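Local atomic coordinates of IroE-like serine hydrolase (Shewanella oneidensis, PDB entry 3GFF), a protein that probably hydrolyses ester bonds as a serine hydrolase of the alpha/beta-hydrolase fold, resembling the esterase IroE. Residues A[48-53]-A[84-89]; A[53-58]-A[76-81]; A[81-84]-A[89-92]; A[174-179]-A[213-218]; A[238-243]-A[255-260]. All coordinates share one frame; numbering follows the deposited sequence.

Contact 1 (A[48-53]-A[84-89]); sequences LLDGED and TNRMRD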
# COMPACT_ATOMS: atom_id res chain seq x y z
N LEU A 48 -2.65 -11.71 10.95
CA LEU A 48 -1.39 -11.40 10.28
C LEU A 48 -0.20 -11.97 11.10
O LEU A 48 -0.04 -11.62 12.28
CB LEU A 48 -1.20 -9.89 10.13
CG LEU A 48 -2.36 -9.06 9.55
CD1 LEU A 48 -1.98 -7.59 9.65
CD2 LEU A 48 -2.71 -9.48 8.05
N LEU A 49 0.59 -12.85 10.48
CA LEU A 49 1.81 -13.36 11.08
C LEU A 49 2.91 -12.31 10.95
O LEU A 49 2.75 -11.35 10.20
CB LEU A 49 2.24 -14.66 10.40
CG LEU A 49 1.24 -15.81 10.52
CD1 LEU A 49 1.80 -17.07 9.90
CD2 LEU A 49 0.83 -16.04 11.96
N ASP A 50 4.02 -12.52 11.66
CA ASP A 50 5.14 -11.57 11.72
C ASP A 50 4.66 -10.20 12.12
O ASP A 50 5.11 -9.21 11.56
CB ASP A 50 5.90 -11.50 10.39
CG ASP A 50 6.72 -12.71 10.15
OD1 ASP A 50 7.42 -13.13 11.12
OD2 ASP A 50 6.67 -13.24 9.03
N GLY A 51 3.79 -10.16 13.11
CA GLY A 51 3.17 -8.91 13.54
C GLY A 51 4.09 -7.78 13.94
O GLY A 51 3.78 -6.65 13.68
N GLU A 52 5.24 -8.12 14.54
CA GLU A 52 6.23 -7.13 15.03
C GLU A 52 6.74 -6.27 13.90
O GLU A 52 6.99 -5.12 14.08
CB GLU A 52 7.50 -7.77 15.64
CG GLU A 52 7.34 -9.15 16.21
CD GLU A 52 7.05 -10.20 15.17
OE1 GLU A 52 7.79 -10.33 14.17
OE2 GLU A 52 6.06 -10.92 15.37
N ASP A 53 6.86 -6.87 12.73
CA ASP A 53 7.40 -6.23 11.52
C ASP A 53 6.37 -5.85 10.43
O ASP A 53 6.54 -4.83 9.76
CB ASP A 53 8.46 -7.16 10.90
CG ASP A 53 9.70 -7.32 11.78
OD1 ASP A 53 9.91 -6.50 12.68
OD2 ASP A 53 10.48 -8.25 11.56
N THR A 84 8.11 -15.00 18.98
CA THR A 84 9.06 -15.19 20.05
C THR A 84 10.16 -15.98 19.29
O THR A 84 11.12 -15.38 18.78
CB THR A 84 8.45 -15.93 21.21
OG1 THR A 84 8.08 -17.25 20.80
CG2 THR A 84 7.20 -15.19 21.74
N ASN A 85 9.98 -17.30 19.13
CA ASN A 85 10.91 -18.13 18.35
C ASN A 85 10.30 -18.44 16.94
O ASN A 85 9.57 -19.42 16.72
CB ASN A 85 11.27 -19.39 19.13
CG ASN A 85 12.46 -20.14 18.54
OD1 ASN A 85 12.81 -19.99 17.36
ND2 ASN A 85 13.04 -21.02 19.35
N ARG A 86 10.62 -17.56 16.01
CA ARG A 86 10.14 -17.64 14.63
C ARG A 86 10.57 -18.91 13.87
O ARG A 86 9.77 -19.51 13.16
CB ARG A 86 10.63 -16.41 13.90
CG ARG A 86 10.22 -16.31 12.43
CD ARG A 86 10.42 -14.89 11.93
NE ARG A 86 9.58 -14.68 10.75
CZ ARG A 86 10.01 -14.79 9.50
NH1 ARG A 86 11.30 -15.05 9.24
NH2 ARG A 86 9.14 -14.60 8.49
N MSE A 87 11.82 -19.32 14.01
CA MSE A 87 12.24 -20.53 13.30
C MSE A 87 11.53 -21.76 13.88
O MSE A 87 11.35 -22.73 13.19
CB MSE A 87 13.76 -20.71 13.31
CG MSE A 87 14.51 -19.77 12.34
SE MSE A 87 13.95 -19.98 10.45
CE MSE A 87 14.51 -21.80 10.34
N ARG A 88 11.13 -21.69 15.12
CA ARG A 88 10.48 -22.82 15.76
C ARG A 88 9.05 -22.91 15.31
O ARG A 88 8.62 -23.97 14.90
CB ARG A 88 10.54 -22.70 17.27
CG ARG A 88 10.01 -23.88 18.08
CD ARG A 88 9.75 -23.43 19.52
NE ARG A 88 8.71 -22.41 19.56
CZ ARG A 88 8.37 -21.70 20.63
NH1 ARG A 88 8.99 -21.89 21.80
NH2 ARG A 88 7.41 -20.79 20.55
N ASP A 89 8.34 -21.77 15.33
CA ASP A 89 6.91 -21.73 15.08
C ASP A 89 6.48 -21.66 13.64
O ASP A 89 5.36 -22.00 13.34
CB ASP A 89 6.31 -20.52 15.79
CG ASP A 89 6.48 -20.57 17.30
OD1 ASP A 89 6.57 -21.68 17.87
OD2 ASP A 89 6.50 -19.48 17.92

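Contact 2 (A[53-58]-A[76-81]); sequences DQFDHM and VIIVGI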
# COMPACT_ATOMS: atom_id res chain seq x y z
N ASP A 53 6.86 -6.87 12.73
CA ASP A 53 7.40 -6.23 11.52
C ASP A 53 6.37 -5.85 10.43
O ASP A 53 6.54 -4.83 9.76
CB ASP A 53 8.46 -7.16 10.90
CG ASP A 53 9.70 -7.32 11.78
OD1 ASP A 53 9.91 -6.50 12.68
OD2 ASP A 53 10.48 -8.25 11.56
N GLN A 54 5.31 -6.64 10.28
CA GLN A 54 4.33 -6.45 9.19
C GLN A 54 2.98 -5.77 9.57
O GLN A 54 2.28 -5.26 8.69
CB GLN A 54 4.02 -7.80 8.54
CG GLN A 54 5.24 -8.60 7.98
CD GLN A 54 5.86 -7.99 6.74
OE1 GLN A 54 5.26 -7.15 6.07
NE2 GLN A 54 7.08 -8.39 6.46
N PHE A 55 2.64 -5.74 10.85
CA PHE A 55 1.31 -5.26 11.27
C PHE A 55 1.00 -3.84 10.87
O PHE A 55 -0.06 -3.58 10.29
CB PHE A 55 1.10 -5.39 12.79
CG PHE A 55 -0.29 -4.99 13.22
CD1 PHE A 55 -1.34 -5.90 13.12
CD2 PHE A 55 -0.54 -3.71 13.68
CE1 PHE A 55 -2.63 -5.56 13.49
CE2 PHE A 55 -1.83 -3.34 14.05
CZ PHE A 55 -2.88 -4.27 13.97
N ASP A 56 1.91 -2.93 11.19
CA ASP A 56 1.73 -1.50 10.89
C ASP A 56 1.35 -1.15 9.43
O ASP A 56 0.36 -0.47 9.22
CB ASP A 56 2.97 -0.71 11.31
CG ASP A 56 3.05 -0.48 12.81
OD1 ASP A 56 2.37 -1.17 13.62
OD2 ASP A 56 3.80 0.45 13.18
N HIS A 57 2.11 -1.60 8.44
CA HIS A 57 1.79 -1.25 7.04
C HIS A 57 0.61 -2.05 6.52
O HIS A 57 -0.15 -1.54 5.71
CB HIS A 57 2.99 -1.36 6.07
CG HIS A 57 3.35 -2.76 5.68
ND1 HIS A 57 2.94 -3.35 4.50
CD2 HIS A 57 4.12 -3.69 6.31
CE1 HIS A 57 3.40 -4.59 4.44
NE2 HIS A 57 4.12 -4.82 5.52
N MSE A 58 0.46 -3.29 6.98
CA MSE A 58 -0.67 -4.15 6.56
C MSE A 58 -1.98 -3.64 7.16
O MSE A 58 -2.95 -3.41 6.43
CB MSE A 58 -0.44 -5.61 6.96
CG MSE A 58 0.63 -6.33 6.14
SE MSE A 58 0.67 -8.18 6.49
CE MSE A 58 1.93 -8.68 5.07
N VAL A 76 -12.96 -5.40 8.72
CA VAL A 76 -12.48 -6.62 9.38
C VAL A 76 -11.85 -6.29 10.74
O VAL A 76 -11.55 -5.14 11.01
CB VAL A 76 -11.41 -7.33 8.55
CG1 VAL A 76 -11.96 -7.70 7.14
CG2 VAL A 76 -10.14 -6.45 8.43
N ILE A 77 -11.70 -7.33 11.56
CA ILE A 77 -10.97 -7.31 12.83
C ILE A 77 -9.57 -7.79 12.40
O ILE A 77 -9.45 -8.82 11.75
CB ILE A 77 -11.57 -8.28 13.88
CG1 ILE A 77 -12.96 -7.78 14.35
CG2 ILE A 77 -10.63 -8.46 15.10
CD1 ILE A 77 -13.76 -8.76 15.16
N ILE A 78 -8.54 -6.99 12.70
CA ILE A 78 -7.17 -7.34 12.34
C ILE A 78 -6.43 -7.81 13.59
O ILE A 78 -6.41 -7.09 14.60
CB ILE A 78 -6.40 -6.15 11.75
CG1 ILE A 78 -7.27 -5.45 10.69
CG2 ILE A 78 -5.08 -6.63 11.12
CD1 ILE A 78 -6.64 -4.23 10.09
N VAL A 79 -5.91 -9.03 13.54
CA VAL A 79 -5.11 -9.59 14.62
C VAL A 79 -3.67 -9.79 14.13
O VAL A 79 -3.45 -10.54 13.22
CB VAL A 79 -5.68 -10.93 15.12
CG1 VAL A 79 -4.78 -11.49 16.24
CG2 VAL A 79 -7.06 -10.71 15.67
N GLY A 80 -2.71 -9.07 14.73
CA GLY A 80 -1.28 -9.22 14.43
C GLY A 80 -0.62 -10.08 15.51
O GLY A 80 -0.68 -9.77 16.70
N ILE A 81 0.02 -11.17 15.10
CA ILE A 81 0.64 -12.09 16.06
C ILE A 81 2.16 -11.85 16.13
O ILE A 81 2.86 -11.94 15.13
CB ILE A 81 0.31 -13.58 15.72
CG1 ILE A 81 -1.19 -13.74 15.53
CG2 ILE A 81 0.79 -14.56 16.84
CD1 ILE A 81 -1.58 -15.12 15.08

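Contact 3 (A[81-84]-A[89-92]); sequences IHNT and DYTP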
# COMPACT_ATOMS: atom_id res chain seq x y z
N ILE A 81 0.02 -11.17 15.10
CA ILE A 81 0.64 -12.09 16.06
C ILE A 81 2.16 -11.85 16.13
O ILE A 81 2.86 -11.94 15.13
CB ILE A 81 0.31 -13.58 15.72
CG1 ILE A 81 -1.19 -13.74 15.53
CG2 ILE A 81 0.79 -14.56 16.84
CD1 ILE A 81 -1.58 -15.12 15.08
N HIS A 82 2.68 -11.53 17.31
CA HIS A 82 4.10 -11.32 17.40
C HIS A 82 4.80 -12.64 17.56
O HIS A 82 4.21 -13.59 18.05
CB HIS A 82 4.52 -10.42 18.55
CG HIS A 82 3.94 -9.06 18.47
ND1 HIS A 82 4.10 -8.13 19.47
CD2 HIS A 82 3.14 -8.49 17.54
CE1 HIS A 82 3.47 -7.02 19.13
NE2 HIS A 82 2.88 -7.21 17.96
N ASN A 83 6.06 -12.66 17.13
CA ASN A 83 6.93 -13.79 17.28
C ASN A 83 7.73 -13.80 18.58
O ASN A 83 7.97 -12.77 19.22
CB ASN A 83 7.95 -13.81 16.13
CG ASN A 83 7.37 -14.33 14.86
OD1 ASN A 83 6.80 -15.40 14.84
ND2 ASN A 83 7.58 -13.61 13.78
N THR A 84 8.11 -15.00 18.98
CA THR A 84 9.06 -15.19 20.05
C THR A 84 10.16 -15.98 19.29
O THR A 84 11.12 -15.38 18.78
CB THR A 84 8.45 -15.93 21.21
OG1 THR A 84 8.08 -17.25 20.80
CG2 THR A 84 7.20 -15.19 21.74
N ASP A 89 8.34 -21.77 15.33
CA ASP A 89 6.91 -21.73 15.08
C ASP A 89 6.48 -21.66 13.64
O ASP A 89 5.36 -22.00 13.34
CB ASP A 89 6.31 -20.52 15.79
CG ASP A 89 6.48 -20.57 17.30
OD1 ASP A 89 6.57 -21.68 17.87
OD2 ASP A 89 6.50 -19.48 17.92
N TYR A 90 7.35 -21.19 12.75
CA TYR A 90 6.97 -20.99 11.36
C TYR A 90 7.42 -22.09 10.43
O TYR A 90 7.14 -22.02 9.24
CB TYR A 90 7.45 -19.60 10.88
CG TYR A 90 6.60 -18.43 11.35
CD1 TYR A 90 5.79 -18.53 12.47
CD2 TYR A 90 6.69 -17.20 10.72
CE1 TYR A 90 5.05 -17.48 12.91
CE2 TYR A 90 5.93 -16.10 11.18
CZ TYR A 90 5.13 -16.25 12.28
OH TYR A 90 4.38 -15.19 12.79
N THR A 91 8.11 -23.10 10.98
CA THR A 91 8.62 -24.24 10.19
C THR A 91 7.84 -25.51 10.47
O THR A 91 7.65 -25.89 11.60
CB THR A 91 10.15 -24.43 10.39
OG1 THR A 91 10.47 -24.60 11.77
CG2 THR A 91 10.91 -23.19 9.83
N PRO A 92 7.30 -26.14 9.41
CA PRO A 92 6.49 -27.33 9.57
C PRO A 92 7.29 -28.61 9.78
O PRO A 92 6.77 -29.57 10.39
CB PRO A 92 5.70 -27.38 8.26
CG PRO A 92 6.59 -26.68 7.25
CD PRO A 92 7.41 -25.70 8.00
O HOH W 1 4.11 -15.05 15.21
O HOH W 2 6.66 -17.04 17.04

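Contact 4 (A[174-179]-A[213-218]); sequences FDSPHY and SSYHKD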
# COMPACT_ATOMS: atom_id res chain seq x y z
N PHE A 174 12.51 -23.99 2.24
CA PHE A 174 12.83 -24.55 3.53
C PHE A 174 12.61 -26.05 3.51
O PHE A 174 11.55 -26.54 3.13
CB PHE A 174 12.06 -23.89 4.66
CG PHE A 174 12.39 -24.48 5.99
CD1 PHE A 174 13.53 -24.11 6.65
CD2 PHE A 174 11.62 -25.48 6.51
CE1 PHE A 174 13.88 -24.70 7.84
CE2 PHE A 174 11.94 -26.06 7.72
CZ PHE A 174 13.06 -25.66 8.39
N ASP A 175 13.65 -26.78 3.91
CA ASP A 175 13.64 -28.24 3.98
C ASP A 175 13.14 -28.84 2.68
O ASP A 175 12.40 -29.84 2.71
CB ASP A 175 12.84 -28.71 5.20
CG ASP A 175 12.93 -30.23 5.42
OD1 ASP A 175 13.89 -30.85 4.94
OD2 ASP A 175 12.06 -30.81 6.10
N SER A 176 13.54 -28.24 1.56
CA SER A 176 13.27 -28.76 0.22
C SER A 176 14.34 -29.78 -0.17
O SER A 176 15.54 -29.57 0.11
CB SER A 176 13.25 -27.65 -0.84
OG SER A 176 14.44 -26.88 -0.81
N PRO A 177 13.94 -30.84 -0.91
CA PRO A 177 12.59 -31.08 -1.48
C PRO A 177 11.53 -31.72 -0.57
O PRO A 177 10.38 -31.81 -0.96
CB PRO A 177 12.90 -32.06 -2.64
CG PRO A 177 14.05 -32.85 -2.15
CD PRO A 177 14.87 -31.92 -1.27
N HIS A 178 11.94 -32.18 0.61
CA HIS A 178 11.08 -32.87 1.55
C HIS A 178 9.75 -32.20 1.89
O HIS A 178 8.70 -32.84 1.73
CB HIS A 178 11.84 -33.19 2.84
CG HIS A 178 11.01 -33.89 3.88
ND1 HIS A 178 10.75 -35.24 3.85
CD2 HIS A 178 10.42 -33.42 5.01
CE1 HIS A 178 10.01 -35.57 4.89
NE2 HIS A 178 9.79 -34.49 5.62
N TYR A 179 9.77 -30.97 2.40
CA TYR A 179 8.49 -30.37 2.78
C TYR A 179 7.60 -30.14 1.56
O TYR A 179 6.42 -30.44 1.57
CB TYR A 179 8.62 -29.09 3.65
CG TYR A 179 7.26 -28.52 3.97
CD1 TYR A 179 6.36 -29.26 4.72
CD2 TYR A 179 6.84 -27.28 3.46
CE1 TYR A 179 5.11 -28.81 4.96
CE2 TYR A 179 5.58 -26.80 3.73
CZ TYR A 179 4.72 -27.58 4.47
OH TYR A 179 3.46 -27.14 4.75
N SER A 213 20.62 -16.45 -7.03
CA SER A 213 19.95 -17.64 -7.47
C SER A 213 18.43 -17.44 -7.42
O SER A 213 17.91 -16.89 -6.45
CB SER A 213 20.40 -18.77 -6.53
OG SER A 213 19.48 -19.81 -6.40
N SER A 214 17.73 -17.95 -8.42
CA SER A 214 16.28 -17.85 -8.47
C SER A 214 15.58 -19.11 -7.93
O SER A 214 14.40 -19.29 -8.14
CB SER A 214 15.81 -17.55 -9.92
OG SER A 214 16.27 -18.55 -10.80
N TYR A 215 16.32 -19.94 -7.18
CA TYR A 215 15.79 -21.19 -6.63
C TYR A 215 14.50 -21.02 -5.83
O TYR A 215 13.58 -21.81 -5.97
CB TYR A 215 16.87 -21.84 -5.76
CG TYR A 215 16.47 -23.13 -5.08
CD1 TYR A 215 16.64 -24.34 -5.73
CD2 TYR A 215 15.98 -23.15 -3.79
CE1 TYR A 215 16.30 -25.53 -5.13
CE2 TYR A 215 15.64 -24.36 -3.17
CZ TYR A 215 15.81 -25.54 -3.86
OH TYR A 215 15.51 -26.75 -3.29
N HIS A 216 14.45 -20.00 -4.97
CA HIS A 216 13.27 -19.68 -4.17
C HIS A 216 12.07 -19.30 -5.09
O HIS A 216 10.94 -19.77 -4.89
CB HIS A 216 13.64 -18.57 -3.16
CG HIS A 216 12.50 -17.73 -2.68
ND1 HIS A 216 11.48 -18.22 -1.87
CD2 HIS A 216 12.25 -16.41 -2.83
CE1 HIS A 216 10.66 -17.24 -1.58
NE2 HIS A 216 11.07 -16.14 -2.18
N LYS A 217 12.33 -18.43 -6.06
CA LYS A 217 11.28 -18.01 -7.00
C LYS A 217 10.77 -19.20 -7.83
O LYS A 217 9.56 -19.38 -7.98
CB LYS A 217 11.79 -16.94 -7.94
CG LYS A 217 10.81 -16.59 -9.07
CD LYS A 217 11.27 -15.50 -9.96
CE LYS A 217 12.30 -15.93 -10.92
NZ LYS A 217 12.20 -14.99 -12.09
N ASP A 218 11.69 -20.02 -8.32
CA ASP A 218 11.31 -21.17 -9.15
C ASP A 218 10.44 -22.18 -8.40
O ASP A 218 9.48 -22.69 -8.98
CB ASP A 218 12.55 -21.83 -9.79
CG ASP A 218 13.34 -20.86 -10.62
OD1 ASP A 218 12.73 -19.88 -11.09
OD2 ASP A 218 14.56 -21.05 -10.81

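Contact 5 (A[238-243]-A[255-260]); sequences MAKYYP and LYDGIR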
# COMPACT_ATOMS: atom_id res chain seq x y z
N MSE A 238 -5.52 -18.62 -6.66
CA MSE A 238 -4.95 -17.72 -7.64
C MSE A 238 -3.58 -17.21 -7.21
O MSE A 238 -3.33 -17.06 -6.02
CB MSE A 238 -6.01 -16.70 -8.05
CG MSE A 238 -6.02 -15.41 -7.44
SE MSE A 238 -5.42 -14.21 -8.78
CE MSE A 238 -5.90 -15.21 -10.37
N ALA A 239 -2.68 -17.07 -8.17
CA ALA A 239 -1.34 -16.57 -7.95
C ALA A 239 -1.08 -15.35 -8.84
O ALA A 239 -1.73 -15.18 -9.88
CB ALA A 239 -0.28 -17.66 -8.24
N LYS A 240 -0.21 -14.47 -8.38
CA LYS A 240 0.25 -13.34 -9.17
C LYS A 240 1.75 -13.22 -8.99
O LYS A 240 2.25 -13.27 -7.89
CB LYS A 240 -0.46 -12.02 -8.81
CG LYS A 240 0.06 -10.83 -9.66
CD LYS A 240 -0.66 -9.49 -9.45
CE LYS A 240 -1.71 -9.18 -10.52
NZ LYS A 240 -2.30 -7.84 -10.26
N TYR A 241 2.46 -13.13 -10.11
CA TYR A 241 3.90 -12.95 -10.15
C TYR A 241 4.21 -11.45 -10.30
O TYR A 241 3.62 -10.75 -11.12
CB TYR A 241 4.53 -13.76 -11.32
CG TYR A 241 6.01 -13.43 -11.58
CD1 TYR A 241 6.97 -13.65 -10.58
CD2 TYR A 241 6.42 -12.93 -12.81
CE1 TYR A 241 8.29 -13.37 -10.79
CE2 TYR A 241 7.78 -12.64 -13.04
CZ TYR A 241 8.70 -12.88 -12.01
OH TYR A 241 10.03 -12.61 -12.19
N TYR A 242 5.17 -10.98 -9.50
CA TYR A 242 5.59 -9.57 -9.45
C TYR A 242 7.07 -9.44 -9.83
O TYR A 242 7.95 -9.47 -8.95
CB TYR A 242 5.38 -9.03 -8.03
CG TYR A 242 3.93 -9.06 -7.53
CD1 TYR A 242 3.42 -10.15 -6.85
CD2 TYR A 242 3.10 -7.95 -7.70
CE1 TYR A 242 2.11 -10.16 -6.38
CE2 TYR A 242 1.82 -7.94 -7.25
CZ TYR A 242 1.33 -9.04 -6.57
OH TYR A 242 0.03 -9.01 -6.15
N PRO A 243 7.37 -9.25 -11.11
CA PRO A 243 8.79 -9.19 -11.49
C PRO A 243 9.56 -7.99 -10.92
O PRO A 243 10.78 -8.05 -10.79
CB PRO A 243 8.73 -9.08 -13.03
CG PRO A 243 7.41 -8.46 -13.31
CD PRO A 243 6.48 -9.02 -12.26
N LEU A 255 -0.54 -8.40 -0.28
CA LEU A 255 -1.76 -8.28 0.52
C LEU A 255 -2.75 -7.37 -0.24
O LEU A 255 -3.93 -7.65 -0.34
CB LEU A 255 -1.45 -7.68 1.89
CG LEU A 255 -2.63 -7.39 2.86
CD1 LEU A 255 -3.31 -8.69 3.39
CD2 LEU A 255 -2.17 -6.50 4.07
N TYR A 256 -2.26 -6.27 -0.78
CA TYR A 256 -3.12 -5.38 -1.53
C TYR A 256 -3.95 -6.17 -2.56
O TYR A 256 -5.19 -6.13 -2.56
CB TYR A 256 -2.31 -4.29 -2.20
CG TYR A 256 -3.15 -3.22 -2.86
CD1 TYR A 256 -3.64 -3.38 -4.16
CD2 TYR A 256 -3.45 -2.04 -2.19
CE1 TYR A 256 -4.43 -2.37 -4.77
CE2 TYR A 256 -4.24 -1.07 -2.76
CZ TYR A 256 -4.74 -1.22 -4.05
OH TYR A 256 -5.50 -0.20 -4.61
N ASP A 257 -3.28 -6.95 -3.39
CA ASP A 257 -3.98 -7.65 -4.46
C ASP A 257 -4.69 -8.87 -3.97
O ASP A 257 -5.74 -9.26 -4.54
CB ASP A 257 -3.02 -8.05 -5.54
CG ASP A 257 -2.51 -6.90 -6.31
OD1 ASP A 257 -3.25 -5.88 -6.48
OD2 ASP A 257 -1.36 -7.06 -6.80
N GLY A 258 -4.11 -9.50 -2.95
CA GLY A 258 -4.67 -10.72 -2.38
C GLY A 258 -6.00 -10.48 -1.71
O GLY A 258 -6.94 -11.20 -1.95
N ILE A 259 -6.07 -9.45 -0.88
CA ILE A 259 -7.27 -9.14 -0.08
C ILE A 259 -8.37 -8.54 -0.93
O ILE A 259 -9.54 -8.74 -0.61
CB ILE A 259 -6.93 -8.19 1.14
CG1 ILE A 259 -7.89 -8.46 2.30
CG2 ILE A 259 -6.87 -6.74 0.71
CD1 ILE A 259 -7.76 -9.92 2.87
N ARG A 260 -7.98 -7.81 -1.98
CA ARG A 260 -8.89 -7.26 -2.94
C ARG A 260 -9.53 -8.37 -3.80
O ARG A 260 -10.71 -8.31 -4.13
CB ARG A 260 -8.23 -6.17 -3.81
CG ARG A 260 -8.15 -4.80 -3.14
CD ARG A 260 -7.32 -3.78 -3.91
NE ARG A 260 -7.79 -3.60 -5.29
CZ ARG A 260 -8.77 -2.78 -5.68
NH1 ARG A 260 -9.41 -1.99 -4.82
NH2 ARG A 260 -9.11 -2.74 -6.97

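Contact 1 (A[48-53]-A[84-89])
Arg86 leaves its short helix with CG anti to the backbone N (chi1 -180°) and stays extended as far as NE, which carries the guanidinium across to Asp50, whose CG lies beside its own backbone N (chi1 -73°). The two side chains meet at about a right angle in a side-on, two-nitrogen salt bridge. Arg86 NE donates to Asp50 OD1 at 2.7 Å and Arg86 NH2 reaches Asp50 OD2 at 2.9 Å, each oxygen met on its syn side, though from somewhat out of the carboxylate plane. The grip is not flat, since the carboxylate and guanidinium planes stand 44° apart. Asp50 sits at the N-cap of helix 51-65 without capping it, and OD1 also takes a weak bond from Asn83. Losing the guanidinium to an alanine here is likely to leave both Asp50 oxygens without their charged mate. Arg86 also touches the putative nucleophile elbow and Ser-His-Asp triad, which would hold a cation beside the presumed active site. The ion pair itself probably neutralises a buried acid.

Contact 2 (A[53-58]-A[76-81])
Helix 53-58 runs nearly antiparallel to strand 77-81, at 157° with their axes 8.3 Å apart, and the backbones come nearest where Phe55 faces Gly80, 5.7 Å from CA to CA. Phe55 spans the gap because its CG is anti to the backbone N (chi1 -176°), which swings the ring down onto the strand. One side of the ring does the touching: Phe55 CD1 meets Gly80 CA at 3.6 Å, and the adjoining Phe55 CE1 meets the branch methyl CG2 of Ile78, also at 3.6 Å. Both approach the ring obliquely. With no side chain at Gly80, the ring can lie directly against the strand backbone. Val29 and Ala31 of the neighbouring strand 24-31 also touch the phenyl group. Trimming the ring to an alanine here is likely to open a gap between helix and strand, leaving Ile78 CG2 and Gly80 CA without their aromatic cover. The pair belongs to the beta-alpha-beta crossover of strand 43-48, helix 51-65 and strand 77-81. Between these segments the buried joint is made by apolar contact, with no hydrogen bond.

Contact 3 (A[81-84]-A[89-92])
Asn83 and Tyr90 reach toward one another from opposite directions, and the amide oxygen Asn83 OD1 comes to 3.2 Å from Tyr90 CZ, approaching the ring obliquely. The amide and ring planes are 65° apart. Two waters fill out this first shell. One probably donates a hydrogen bond to Asn83 OD1 at 2.7 Å and sits 2.4 Å from Tyr90 OH, too close for its place to be certain. The other donates both to Asn83 OD1 and, at 2.6 Å, to Asp89 OD2, an end of the bridge that is less sure, while accepting from the backbone N of Thr84 at 3.2 Å. Asn83 OD1 thus lies within bonding distance of both waters. Its placement follows from CG standing beside the backbone N (chi1 -78°), which turns the amide in toward the tyrosine.

Further out, the backbone N of Asn83 is bonded to Glu52, its ND2 is held weakly by Asp50 OD1, and the Tyr90 hydroxyl makes its principal bond with the backbone N of Asp50. Asp89 OD2 is also paired with Arg26, and Thr84 OG1 is bonded to Glu24. Phe117 meets the Tyr90 ring, and Phe146 and Val150 of helix 146-156 pack on it, beside the putative nucleophile elbow. The loop before helix 86-89 is joined to the helix end and the residue after it by a direct amide-ring contact and by water, which bridges amide oxygen, phenol and carboxylate with charged residues behind them.

Contact 4 (A[174-179]-A[213-218])
The Tyr215 ring presents its edge to Ser176, whose OG lies close to the ring plane at the hydroxyl end. Phe210 meets the same ring with the two planes at about 60°, and Trp173 packs against it as well. The phenol donates a hydrogen bond to the serine: Tyr215 OH and Ser176 OG are 2.7 Å apart, and Ser176 CB follows at 3.5 Å from Tyr215 OH. While accepting this hydrogen bond, Ser176 OG is also bonded to the carbonyl oxygen of Trp173, its stronger polar partner, so the hydroxyl bridges the phenol and the main chain just before its own segment.

Tyr215 projects from the first turn of helix 215-230 with CG anti to the backbone N (chi1 179°), an extended pose that carries the hydroxyl over to the loop leading into helix 178-189. Within the alpha/beta-hydrolase fold, the contact ties the first turn of helix 215-230 to the loop preceding helix 178-189, near the protein surface. On the tyrosine side, Ser213 forms an ST turn, its OG accepting from the backbone N of Tyr215 at 3.3 Å. Ser214 occupies the N-cap position but makes no capping bond; instead its OG donates to Asp218 OD2 at 3.0 Å, one turn further on. Next to Tyr215, His216 NE2 is bonded to Asp169, the aspartate of the putative Ser-His-Asp triad.

Contact 5 (A[238-243]-A[255-260])
Tyr242 and Asp257 face each other from opposite directions with ring and carboxylate almost coplanar, only 5° apart. The carboxylate oxygen Asp257 OD2 lies at the edge of the ring and accepts the hydrogen bond of the phenol, the Tyr242 OH to Asp257 OD2 separation being a very short 2.5 Å. Lys240 comes in across the acid at about a right angle. Its chain starts with CG anti to the backbone N (chi1 179°) and bends at chi3 (-99°), leaving Lys240 NZ 3.7 Å from Asp257 OD2, a long salt bridge to the oxygen already gripped by the tyrosine. Lys240 CG also rests over one face of the Tyr242 ring, 3.8 Å above its plane and toward the rim. The nearby ammonium would probably help stabilise the negative charge on Asp257. Val250 and Ile253, from helix 250-263, pack on the tyrosine too. The arrangement joins the end of strand 235-241, the edge of the sheet within this chain, to helix 250-263 that follows it, in a fold consistent with the alpha/beta-hydrolases.

How the contacts relate
From the N terminus, contact 1 begins where strand 43-48 passes into helix 51-65, and the chain returns to close it at helix 86-89. Contact 2 lies within that loop, packing the same helix on strand 77-81. Contact 3 starts at the end of this strand, inside the loop of contact 1, and closes beyond it around helix 86-89; the two therefore cross, sharing Thr84 and Asp89. Contacts 4 and 5 follow in series. Phe174 of contact 4 packs on Met87 of contact 1 and Thr91 of contact 3, and Lys217 reaches Tyr241 of contact 5. Leu255 in turn touches Met58 of contact 2, where helices 51-65 and 250-263 pack directly together.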